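Local coordinates for AcrVIA1 (Listeria seeligeri, PDB 6VRB), which probably inhibits the RNA-guided type VI-A CRISPR effector Cas13a by binding to it, so protecting phage from the immunity of its Listeria host, at residues L31-F36 with F51-K55; S56-V62 with L74-K79; N173-Y179 with S223-E229. All coordinates share one frame; numbering follows the deposited sequence.

Contact 1. Residues L31-F36 with F51-K55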
loop_
_atom_site.group_PDB
_atom_site.type_symbol
_atom_site.label_atom_id
_atom_site.label_comp_id
_atom_site.label_asym_id
_atom_site.label_seq_id
_atom_site.Cartn_x
_atom_site.Cartn_y
_atom_site.Cartn_z
ATOM N N LEU C 31 -23.761 2.368 -28.791
ATOM C CA LEU C 31 -23.496 3.777 -28.527
ATOM C C LEU C 31 -24.037 4.689 -29.611
ATOM O O LEU C 31 -24.408 5.827 -29.312
ATOM C CB LEU C 31 -21.998 4.015 -28.361
ATOM C CG LEU C 31 -21.407 3.435 -27.081
ATOM C CD1 LEU C 31 -19.914 3.619 -27.028
ATOM C CD2 LEU C 31 -22.062 4.077 -25.888
ATOM N N LYS C 32 -24.105 4.223 -30.853
ATOM C CA LYS C 32 -24.620 5.054 -31.928
ATOM C C LYS C 32 -26.133 5.012 -32.043
ATOM O O LYS C 32 -26.731 5.968 -32.542
ATOM C CB LYS C 32 -23.987 4.646 -33.255
ATOM C CG LYS C 32 -22.525 4.997 -33.304
ATOM C CD LYS C 32 -21.906 4.665 -34.630
ATOM C CE LYS C 32 -20.455 5.076 -34.641
ATOM N NZ LYS C 32 -19.813 4.798 -35.945
ATOM N N LYS C 33 -26.767 3.943 -31.583
ATOM C CA LYS C 33 -28.216 3.900 -31.498
ATOM C C LYS C 33 -28.738 4.522 -30.216
ATOM O O LYS C 33 -29.951 4.707 -30.084
ATOM C CB LYS C 33 -28.714 2.457 -31.606
ATOM C CG LYS C 33 -28.377 1.728 -32.908
ATOM C CD LYS C 33 -29.212 2.194 -34.103
ATOM C CE LYS C 33 -28.446 3.126 -35.042
ATOM N NZ LYS C 33 -29.240 3.473 -36.253
ATOM N N ALA C 34 -27.856 4.844 -29.277
ATOM C CA ALA C 34 -28.281 5.446 -28.025
ATOM C C ALA C 34 -28.718 6.883 -28.258
ATOM O O ALA C 34 -27.975 7.692 -28.815
ATOM C CB ALA C 34 -27.154 5.400 -26.998
ATOM N N GLU C 35 -29.939 7.188 -27.841
ATOM C CA GLU C 35 -30.504 8.516 -27.998
ATOM C C GLU C 35 -30.002 9.442 -26.902
ATOM O O GLU C 35 -29.510 9.006 -25.859
ATOM C CB GLU C 35 -32.035 8.455 -27.997
ATOM C CG GLU C 35 -32.645 7.752 -26.790
ATOM C CD GLU C 35 -32.946 8.681 -25.626
ATOM O OE1 GLU C 35 -33.073 9.903 -25.849
ATOM O OE2 GLU C 35 -33.047 8.183 -24.485
ATOM N N PHE C 36 -30.152 10.736 -27.153
ATOM C CA PHE C 36 -29.586 11.770 -26.301
ATOM C C PHE C 36 -30.259 13.088 -26.641
ATOM O O PHE C 36 -30.901 13.236 -27.682
ATOM C CB PHE C 36 -28.059 11.867 -26.474
ATOM C CG PHE C 36 -27.624 12.143 -27.882
ATOM C CD1 PHE C 36 -27.404 11.096 -28.760
ATOM C CD2 PHE C 36 -27.437 13.440 -28.333
ATOM C CE1 PHE C 36 -27.030 11.333 -30.056
ATOM C CE2 PHE C 36 -27.062 13.681 -29.625
ATOM C CZ PHE C 36 -26.869 12.622 -30.488
ATOM N N PHE C 51 -22.235 15.376 -32.708
ATOM C CA PHE C 51 -22.949 14.106 -32.822
ATOM C C PHE C 51 -23.785 14.015 -34.091
ATOM O O PHE C 51 -24.905 13.503 -34.067
ATOM C CB PHE C 51 -23.854 13.943 -31.606
ATOM C CG PHE C 51 -23.144 13.694 -30.319
ATOM C CD1 PHE C 51 -22.816 12.413 -29.934
ATOM C CD2 PHE C 51 -22.841 14.741 -29.475
ATOM C CE1 PHE C 51 -22.178 12.184 -28.739
ATOM C CE2 PHE C 51 -22.201 14.518 -28.281
ATOM C CZ PHE C 51 -21.870 13.237 -27.912
ATOM N N GLU C 52 -23.258 14.464 -35.205
ATOM C CA GLU C 52 -23.907 14.315 -36.497
ATOM C C GLU C 52 -22.944 13.868 -37.576
ATOM O O GLU C 52 -23.350 13.141 -38.487
ATOM C CB GLU C 52 -24.558 15.643 -36.911
ATOM C CG GLU C 52 -25.437 15.588 -38.145
ATOM C CD GLU C 52 -26.059 16.932 -38.477
ATOM O OE1 GLU C 52 -25.771 17.915 -37.763
ATOM O OE2 GLU C 52 -26.838 17.003 -39.453
ATOM N N MET C 53 -21.730 14.423 -37.527
ATOM C CA MET C 53 -20.623 13.985 -38.412
ATOM C C MET C 53 -20.221 12.578 -37.961
ATOM O O MET C 53 -20.022 11.704 -38.824
ATOM C CB MET C 53 -19.422 14.924 -38.266
ATOM C CG MET C 53 -19.717 16.349 -38.685
ATOM S SD MET C 53 -18.246 17.401 -38.642
ATOM C CE MET C 53 -17.987 17.538 -36.875
ATOM N N TRP C 54 -20.150 12.383 -36.639
ATOM C CA TRP C 54 -19.767 11.087 -36.017
ATOM C C TRP C 54 -20.804 10.017 -36.362
ATOM O O TRP C 54 -20.400 8.908 -36.758
ATOM C CB TRP C 54 -19.641 11.269 -34.498
ATOM C CG TRP C 54 -19.305 10.019 -33.744
ATOM C CD1 TRP C 54 -18.177 9.263 -33.870
ATOM C CD2 TRP C 54 -20.097 9.384 -32.725
ATOM N NE1 TRP C 54 -18.218 8.199 -33.012
ATOM C CE2 TRP C 54 -19.383 8.247 -32.294
ATOM C CE3 TRP C 54 -21.336 9.661 -32.138
ATOM C CZ2 TRP C 54 -19.869 7.393 -31.306
ATOM C CZ3 TRP C 54 -21.815 8.815 -31.163
ATOM C CH2 TRP C 54 -21.090 7.696 -30.755
ATOM N N LYS C 55 -22.087 10.364 -36.250
ATOM C CA LYS C 55 -23.197 9.426 -36.563
ATOM C C LYS C 55 -23.155 9.086 -38.056
ATOM O O LYS C 55 -23.323 7.903 -38.401
ATOM C CB LYS C 55 -24.535 10.077 -36.199
ATOM C CG LYS C 55 -25.699 9.114 -36.018
ATOM C CD LYS C 55 -25.503 8.164 -34.859
ATOM C CE LYS C 55 -25.015 8.866 -33.612
ATOM N NZ LYS C 55 -25.767 10.120 -33.371
#

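Contact 2. Residues S56-V62 with L74-K79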
loop_
_atom_site.group_PDB
_atom_site.type_symbol
_atom_site.label_atom_id
_atom_site.label_comp_id
_atom_site.label_asym_id
_atom_site.label_seq_id
_atom_site.Cartn_x
_atom_site.Cartn_y
_atom_site.Cartn_z
ATOM N N SER C 56 -22.809 10.065 -38.897
ATOM C CA SER C 56 -22.738 9.855 -40.367
ATOM C C SER C 56 -21.696 8.777 -40.682
ATOM O O SER C 56 -20.621 8.796 -40.057
ATOM C CB SER C 56 -22.407 11.142 -41.074
ATOM O OG SER C 56 -21.046 11.489 -40.873
ATOM N N PRO C 57 -21.956 7.871 -41.649
ATOM C CA PRO C 57 -21.025 6.783 -41.987
ATOM C C PRO C 57 -19.651 7.216 -42.525
ATOM O O PRO C 57 -18.673 6.602 -42.151
ATOM C CB PRO C 57 -21.759 5.995 -43.083
ATOM C CG PRO C 57 -23.210 6.388 -42.923
ATOM C CD PRO C 57 -23.167 7.829 -42.467
ATOM N N THR C 58 -19.610 8.234 -43.392
ATOM C CA THR C 58 -18.315 8.686 -43.975
ATOM C C THR C 58 -17.627 9.684 -43.036
ATOM O O THR C 58 -17.494 10.860 -43.429
ATOM C CB THR C 58 -18.526 9.311 -45.359
ATOM O OG1 THR C 58 -19.261 10.524 -45.192
ATOM C CG2 THR C 58 -19.254 8.393 -46.316
ATOM N N SER C 59 -17.182 9.220 -41.864
ATOM C CA SER C 59 -16.489 10.093 -40.879
ATOM C C SER C 59 -15.350 9.315 -40.209
ATOM O O SER C 59 -15.520 8.105 -39.976
ATOM C CB SER C 59 -17.467 10.609 -39.861
ATOM O OG SER C 59 -17.990 9.544 -39.084
ATOM N N SER C 60 -14.263 10.010 -39.859
ATOM C CA SER C 60 -13.088 9.393 -39.189
ATOM C C SER C 60 -12.934 10.019 -37.800
ATOM O O SER C 60 -12.977 11.258 -37.710
ATOM C CB SER C 60 -11.847 9.582 -40.014
ATOM O OG SER C 60 -11.681 10.949 -40.361
ATOM N N LEU C 61 -12.741 9.196 -36.764
ATOM C CA LEU C 61 -12.638 9.718 -35.410
ATOM C C LEU C 61 -11.175 9.724 -34.985
ATOM O O LEU C 61 -10.441 8.776 -35.268
ATOM C CB LEU C 61 -13.474 8.879 -34.438
ATOM C CG LEU C 61 -13.594 9.312 -32.978
ATOM C CD1 LEU C 61 -14.325 10.612 -32.873
ATOM C CD2 LEU C 61 -14.297 8.266 -32.166
ATOM N N VAL C 62 -10.747 10.802 -34.329
ATOM C CA VAL C 62 -9.374 10.975 -33.862
ATOM C C VAL C 62 -9.410 11.161 -32.355
ATOM O O VAL C 62 -10.190 11.975 -31.853
ATOM C CB VAL C 62 -8.691 12.177 -34.544
ATOM C CG1 VAL C 62 -7.320 12.436 -33.956
ATOM C CG2 VAL C 62 -8.584 11.954 -36.036
ATOM N N LEU C 74 -11.723 14.238 -28.441
ATOM C CA LEU C 74 -12.194 13.442 -29.570
ATOM C C LEU C 74 -12.475 14.338 -30.772
ATOM O O LEU C 74 -13.299 15.247 -30.685
ATOM C CB LEU C 74 -13.458 12.697 -29.162
ATOM C CG LEU C 74 -13.276 11.737 -27.995
ATOM C CD1 LEU C 74 -14.610 11.228 -27.537
ATOM C CD2 LEU C 74 -12.381 10.591 -28.398
ATOM N N PHE C 75 -11.821 14.077 -31.901
ATOM C CA PHE C 75 -12.005 14.864 -33.117
ATOM C C PHE C 75 -12.696 14.015 -34.174
ATOM O O PHE C 75 -12.348 12.845 -34.352
ATOM C CB PHE C 75 -10.669 15.377 -33.658
ATOM C CG PHE C 75 -10.043 16.459 -32.826
ATOM C CD1 PHE C 75 -10.422 17.779 -32.985
ATOM C CD2 PHE C 75 -9.077 16.155 -31.888
ATOM C CE1 PHE C 75 -9.847 18.776 -32.220
ATOM C CE2 PHE C 75 -8.505 17.146 -31.115
ATOM C CZ PHE C 75 -8.890 18.455 -31.284
ATOM N N VAL C 76 -13.657 14.604 -34.885
ATOM C CA VAL C 76 -14.297 13.963 -36.031
ATOM C C VAL C 76 -13.888 14.702 -37.290
ATOM O O VAL C 76 -14.136 15.906 -37.417
ATOM C CB VAL C 76 -15.828 13.952 -35.904
ATOM C CG1 VAL C 76 -16.427 13.356 -37.142
ATOM C CG2 VAL C 76 -16.260 13.159 -34.719
ATOM N N ILE C 77 -13.289 13.988 -38.233
ATOM C CA ILE C 77 -12.876 14.561 -39.505
ATOM C C ILE C 77 -13.839 14.089 -40.583
ATOM O O ILE C 77 -13.995 12.882 -40.802
ATOM C CB ILE C 77 -11.428 14.184 -39.850
ATOM C CG1 ILE C 77 -10.482 14.774 -38.809
ATOM C CG2 ILE C 77 -11.077 14.689 -41.220
ATOM C CD1 ILE C 77 -9.079 14.271 -38.913
ATOM N N GLU C 78 -14.478 15.039 -41.254
ATOM C CA GLU C 78 -15.444 14.751 -42.301
ATOM C C GLU C 78 -14.669 14.458 -43.589
ATOM O O GLU C 78 -13.449 14.629 -43.645
ATOM C CB GLU C 78 -16.438 15.918 -42.379
ATOM C CG GLU C 78 -17.683 15.761 -43.264
ATOM C CD GLU C 78 -18.600 14.639 -42.820
ATOM O OE1 GLU C 78 -18.623 14.316 -41.619
ATOM O OE2 GLU C 78 -19.299 14.071 -43.685
ATOM N N LYS C 79 -15.368 13.988 -44.628
ATOM C CA LYS C 79 -14.717 13.552 -45.859
ATOM C C LYS C 79 -14.075 14.719 -46.605
ATOM O O LYS C 79 -13.036 14.551 -47.255
ATOM C CB LYS C 79 -15.737 12.832 -46.741
ATOM C CG LYS C 79 -15.157 12.183 -47.975
ATOM C CD LYS C 79 -14.112 11.153 -47.588
ATOM C CE LYS C 79 -14.735 9.959 -46.887
ATOM N NZ LYS C 79 -13.711 8.928 -46.556
#

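Contact 3. Residues N173-Y179 with S223-E229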
loop_
_atom_site.group_PDB
_atom_site.type_symbol
_atom_site.label_atom_id
_atom_site.label_comp_id
_atom_site.label_asym_id
_atom_site.label_seq_id
_atom_site.Cartn_x
_atom_site.Cartn_y
_atom_site.Cartn_z
ATOM N N ASN C 173 -2.164 1.588 -49.990
ATOM C CA ASN C 173 -1.144 0.507 -49.925
ATOM C C ASN C 173 -1.820 -0.843 -49.654
ATOM O O ASN C 173 -1.454 -1.829 -50.322
ATOM C CB ASN C 173 -0.083 0.807 -48.864
ATOM C CG ASN C 173 0.642 2.113 -49.111
ATOM O OD1 ASN C 173 0.266 2.880 -49.995
ATOM N ND2 ASN C 173 1.682 2.375 -48.338
ATOM N N LYS C 174 -2.795 -0.870 -48.741
ATOM C CA LYS C 174 -3.503 -2.125 -48.368
ATOM C C LYS C 174 -4.271 -2.702 -49.562
ATOM O O LYS C 174 -4.200 -3.927 -49.774
ATOM C CB LYS C 174 -4.509 -1.840 -47.250
ATOM C CG LYS C 174 -4.043 -2.165 -45.838
ATOM C CD LYS C 174 -5.194 -2.292 -44.862
ATOM C CE LYS C 174 -4.792 -2.906 -43.538
ATOM N NZ LYS C 174 -5.971 -3.191 -42.687
ATOM N N LYS C 175 -4.938 -1.836 -50.330
ATOM C CA LYS C 175 -5.800 -2.266 -51.464
ATOM C C LYS C 175 -5.059 -3.116 -52.505
ATOM O O LYS C 175 -5.655 -4.118 -52.944
ATOM C CB LYS C 175 -6.440 -1.041 -52.127
ATOM C CG LYS C 175 -7.529 -0.360 -51.310
ATOM C CD LYS C 175 -8.292 0.692 -52.085
ATOM C CE LYS C 175 -9.385 1.352 -51.271
ATOM N NZ LYS C 175 -10.113 2.375 -52.058
ATOM N N SER C 176 -3.815 -2.784 -52.862
ATOM C CA SER C 176 -3.169 -3.559 -53.958
ATOM C C SER C 176 -1.646 -3.686 -53.823
ATOM O O SER C 176 -1.065 -3.082 -52.900
ATOM C CB SER C 176 -3.555 -2.995 -55.304
ATOM O OG SER C 176 -3.439 -1.581 -55.311
ATOM N N GLN C 177 -1.061 -4.475 -54.736
ATOM C CA GLN C 177 0.395 -4.764 -54.886
ATOM C C GLN C 177 0.985 -5.597 -53.738
ATOM O O GLN C 177 0.459 -6.694 -53.463
ATOM C CB GLN C 177 1.203 -3.489 -55.140
ATOM C CG GLN C 177 1.193 -3.048 -56.598
ATOM C CD GLN C 177 2.501 -2.417 -57.009
ATOM O OE1 GLN C 177 3.490 -2.459 -56.279
ATOM N NE2 GLN C 177 2.517 -1.830 -58.194
ATOM N N LYS C 178 2.028 -5.064 -53.094
ATOM C CA LYS C 178 2.839 -5.776 -52.069
ATOM C C LYS C 178 1.987 -6.265 -50.893
ATOM O O LYS C 178 2.227 -7.401 -50.443
ATOM C CB LYS C 178 3.952 -4.847 -51.573
ATOM C CG LYS C 178 4.760 -4.169 -52.672
ATOM C CD LYS C 178 5.779 -3.178 -52.154
ATOM C CE LYS C 178 6.536 -2.481 -53.265
ATOM N NZ LYS C 178 7.595 -1.591 -52.733
ATOM N N TYR C 179 1.010 -5.480 -50.435
ATOM C CA TYR C 179 0.204 -5.930 -49.269
ATOM C C TYR C 179 -0.524 -7.239 -49.607
ATOM O O TYR C 179 -0.529 -8.152 -48.760
ATOM C CB TYR C 179 -0.769 -4.837 -48.823
ATOM C CG TYR C 179 -1.271 -5.016 -47.412
ATOM C CD1 TYR C 179 -0.450 -4.754 -46.328
ATOM C CD2 TYR C 179 -2.554 -5.468 -47.157
ATOM C CE1 TYR C 179 -0.894 -4.926 -45.028
ATOM C CE2 TYR C 179 -3.015 -5.643 -45.864
ATOM C CZ TYR C 179 -2.183 -5.370 -44.794
ATOM O OH TYR C 179 -2.626 -5.540 -43.515
ATOM N N SER C 223 5.615 -6.045 -43.970
ATOM C CA SER C 223 4.273 -5.604 -44.441
ATOM C C SER C 223 3.951 -4.176 -43.978
ATOM O O SER C 223 3.411 -3.408 -44.794
ATOM C CB SER C 223 3.219 -6.570 -43.971
ATOM O OG SER C 223 1.925 -6.137 -44.374
ATOM N N LYS C 224 4.292 -3.801 -42.742
ATOM C CA LYS C 224 3.981 -2.433 -42.229
ATOM C C LYS C 224 4.712 -1.364 -43.060
ATOM O O LYS C 224 4.097 -0.310 -43.369
ATOM C CB LYS C 224 4.295 -2.339 -40.734
ATOM C CG LYS C 224 3.285 -3.038 -39.832
ATOM C CD LYS C 224 3.582 -2.914 -38.354
ATOM C CE LYS C 224 2.575 -3.652 -37.499
ATOM N NZ LYS C 224 2.894 -3.549 -36.055
ATOM N N GLN C 225 5.948 -1.663 -43.470
ATOM C CA GLN C 225 6.793 -0.718 -44.253
ATOM C C GLN C 225 6.090 -0.360 -45.569
ATOM O O GLN C 225 6.120 0.828 -45.944
ATOM C CB GLN C 225 8.162 -1.347 -44.510
ATOM C CG GLN C 225 8.806 -1.909 -43.251
ATOM C CD GLN C 225 8.711 -0.939 -42.099
ATOM O OE1 GLN C 225 8.371 0.229 -42.274
ATOM N NE2 GLN C 225 9.013 -1.421 -40.905
ATOM N N ILE C 226 5.442 -1.335 -46.214
ATOM C CA ILE C 226 4.709 -1.077 -47.488
ATOM C C ILE C 226 3.607 -0.047 -47.213
ATOM O O ILE C 226 3.459 0.888 -48.023
ATOM C CB ILE C 226 4.109 -2.390 -48.026
ATOM C CG1 ILE C 226 5.045 -3.580 -47.801
ATOM C CG2 ILE C 226 3.707 -2.245 -49.486
ATOM C CD1 ILE C 226 4.419 -4.920 -48.103
ATOM N N LEU C 227 2.893 -0.198 -46.094
ATOM C CA LEU C 227 1.799 0.735 -45.716
ATOM C C LEU C 227 2.363 2.141 -45.475
ATOM O O LEU C 227 1.745 3.109 -45.955
ATOM C CB LEU C 227 1.109 0.201 -44.458
ATOM C CG LEU C 227 0.221 -1.024 -44.669
ATOM C CD1 LEU C 227 -0.382 -1.486 -43.352
ATOM C CD2 LEU C 227 -0.874 -0.728 -45.680
ATOM N N LYS C 228 3.509 2.247 -44.791
ATOM C CA LYS C 228 4.097 3.588 -44.504
ATOM C C LYS C 228 4.508 4.317 -45.795
ATOM O O LYS C 228 4.353 5.552 -45.846
ATOM C CB LYS C 228 5.193 3.505 -43.438
ATOM C CG LYS C 228 4.673 3.424 -42.008
ATOM C CD LYS C 228 5.669 2.876 -41.011
ATOM C CE LYS C 228 5.021 2.500 -39.696
ATOM N NZ LYS C 228 5.898 1.641 -38.870
ATOM N N GLU C 229 5.065 3.583 -46.763
ATOM C CA GLU C 229 5.526 4.110 -48.079
ATOM C C GLU C 229 4.537 5.165 -48.595
ATOM O O GLU C 229 4.838 5.760 -49.646
ATOM C CB GLU C 229 5.649 2.980 -49.101
ATOM C CG GLU C 229 6.741 1.977 -48.779
ATOM C CD GLU C 229 8.156 2.527 -48.831
ATOM O OE1 GLU C 229 8.309 3.731 -49.114
ATOM O OE2 GLU C 229 9.100 1.749 -48.589
#

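Contact 1. Residues L31-F36 with F51-K55
Phe-36 and Phe-51 meet at a slant as an oblique aromatic pair: their ring centroids are 4.8 Å apart and the planes are turned 43° against each other. The Phe-36 ring approaches by its far end, with CZ 3.5 Å from Phe-51 CB, while Phe-51 CD1 lies over one of its faces. A chi1 of 58° puts the Phe-36 ring between its own backbone N and carbonyl carbon, and from there it extends across to the other segment.

At the rim of the same ring sits Lys-55 NZ, near the ring plane and 3.7 Å from Phe-36 CE1. The amine is therefore not placed over the pi face, as a cation-pi contact would require. Lys-55 reaches this position through a folded chain, bent at chi2, chi3 and chi4, and on the way its CD passes 3.4 Å from Lys-32 O.

Lys-32 behaves in the contrary manner. Its chain runs extended over one face of the Trp-54 indole, with CG 4.0 Å from Trp-54 CH2 and CE above the rim of the ring system. The aliphatic part makes most of this contact, because Lys-32 NZ is 5.1 Å from the centroid of the Trp-54 five-membered ring, at most a weak cation-pi attraction. Leu-31 CB adds a looser apolar touch on Trp-54 CH2.

The contact joins the end of helix 21-33 and its exit loop to the C-terminal part of helix 44-53 and the residues that follow it. Helix 88-94 packs on Phe-36 and Phe-51 through Val-94 and meets the Trp-54 ring edge-to-face through Phe-91, while Met-53 and Trp-54 rest on strand 73-78.

Contact 2. Residues S56-V62 with L74-K79
Ser-60 and Ile-77 form a hydrogen-bonded pair of an antiparallel beta hairpin, the ladder between strands 59-62 and 73-78. Ile-77 N gives a nearly straight bond to Ser-60 O (2.8 Å, 174° at the hydrogen), and Ser-60 N returns one to Ile-77 O. The same Ile-77 O also accepts from the hydroxyl Ser-60 OG at 3.0 Å, so two donors of a single residue grip one carbonyl. The hydroxyl comes in at a C=O...donor angle of 120°, tilted out of the carbonyl plane. Val-62 and Phe-75 repeat the backbone pair, and between the two pairs Leu-61 faces Val-76 without such bonds.

The Ile-77 side chain shows how the face it shares with Ser-60 and Val-62 is filled. Its CB lies 3.3 Å from Ser-60 OG, directly across the ladder. The branch methyl Ile-77 CG2 stays near that hydroxyl, 3.9 Å from Ser-60 OG. CG1, anti to the carbonyl carbon (chi1 -63°), carries the chain away from Ser-60, and the tip, Ile-77 CD1, ends 3.7 Å from Val-62 CG2. One side chain thus spans a polar and an apolar neighbour on the opposing strand.

On the other face Leu-61 CD1 packs 3.7 Å from Val-76 CG2, and Val-76 CG1 turns toward Ser-59 CB. At the Thr-58 end of the ladder, Glu-78 bends its carboxylate back toward the turn; Glu-78 OE2 comes no closer than 3.7 Å to Thr-58 O, without a hydrogen bond between these two acceptors. Nearby Ser-56 OG is hydrogen-bonded to Met-53 O.

Strand 83-87 continues the sheet beside strand 73-78. Helix 163-175 packs against Ser-60, Val-62 and Ile-77, whereas helix 44-53 lies on the opposite face, where Trp-50 touches both Leu-61 and Val-76, and Met-53 touches Val-76.

Contact 3. Residues N173-Y179 with S223-E229
Asn-173 ND2 is directed at two carbonyls near the C-terminal end of helix 207-228, those of Ile-226 and Leu-227, but both approaches are too short or too poorly angled in the model to count as secure bonds. The setting is the base of an antiparallel helical hairpin, helices 178-199 and 207-228, where the chain turns from helix 163-175 through Ser-176 and Gln-177, the latter at the N-cap position of the next helix.

Most of the sound contact is apolar. Leu-227 lies between the two helix ends that flank the turn: its CD2 is 3.5 Å from Lys-174 CG, and its CD1 is 3.9 Å from Tyr-179 CE1. The Tyr-179 ring, swung out by a chi1 of -160°, has Lys-174 CG over one face, 3.6 Å above its plane and toward the rim. Ser-223 OG approaches the same ring obliquely, beside CE1. Both Ser-223 and Ile-226 also touch Ile-182, one turn further along the hairpin.

The extended chain of Lys-178 passes across Ile-226 at a slant, so its CB and CD methylenes do the packing while Lys-178 NZ stays 5.5 Å from Glu-229 OE2, too far for a salt bridge. Along that chain Ile-226 CG2 meets Lys-178 CD at 3.5 Å.

How the contacts relate
Contacts 1 and 2 follow one another along the chain and touch: helix 44-53 leads from contact 1 into strand 59-62 of contact 2, with Met-53 packed on Val-76 and Glu-78. Contact 3 stands apart, about 23 Å from contact 2 between centres, yet helix 163-175, which begins by covering one face of the hairpin strands, ends in it. All three are partly buried, but contact 2 lies closest to the centre of the chain. Backbone hydrogen bonds hold contact 2, whereas aromatic rings and lysine methylenes make contact 1 and aliphatic packing dominates contact 3. Contact 1 comes nearest the bound nucleic acid, about 6 Å between nearest atoms.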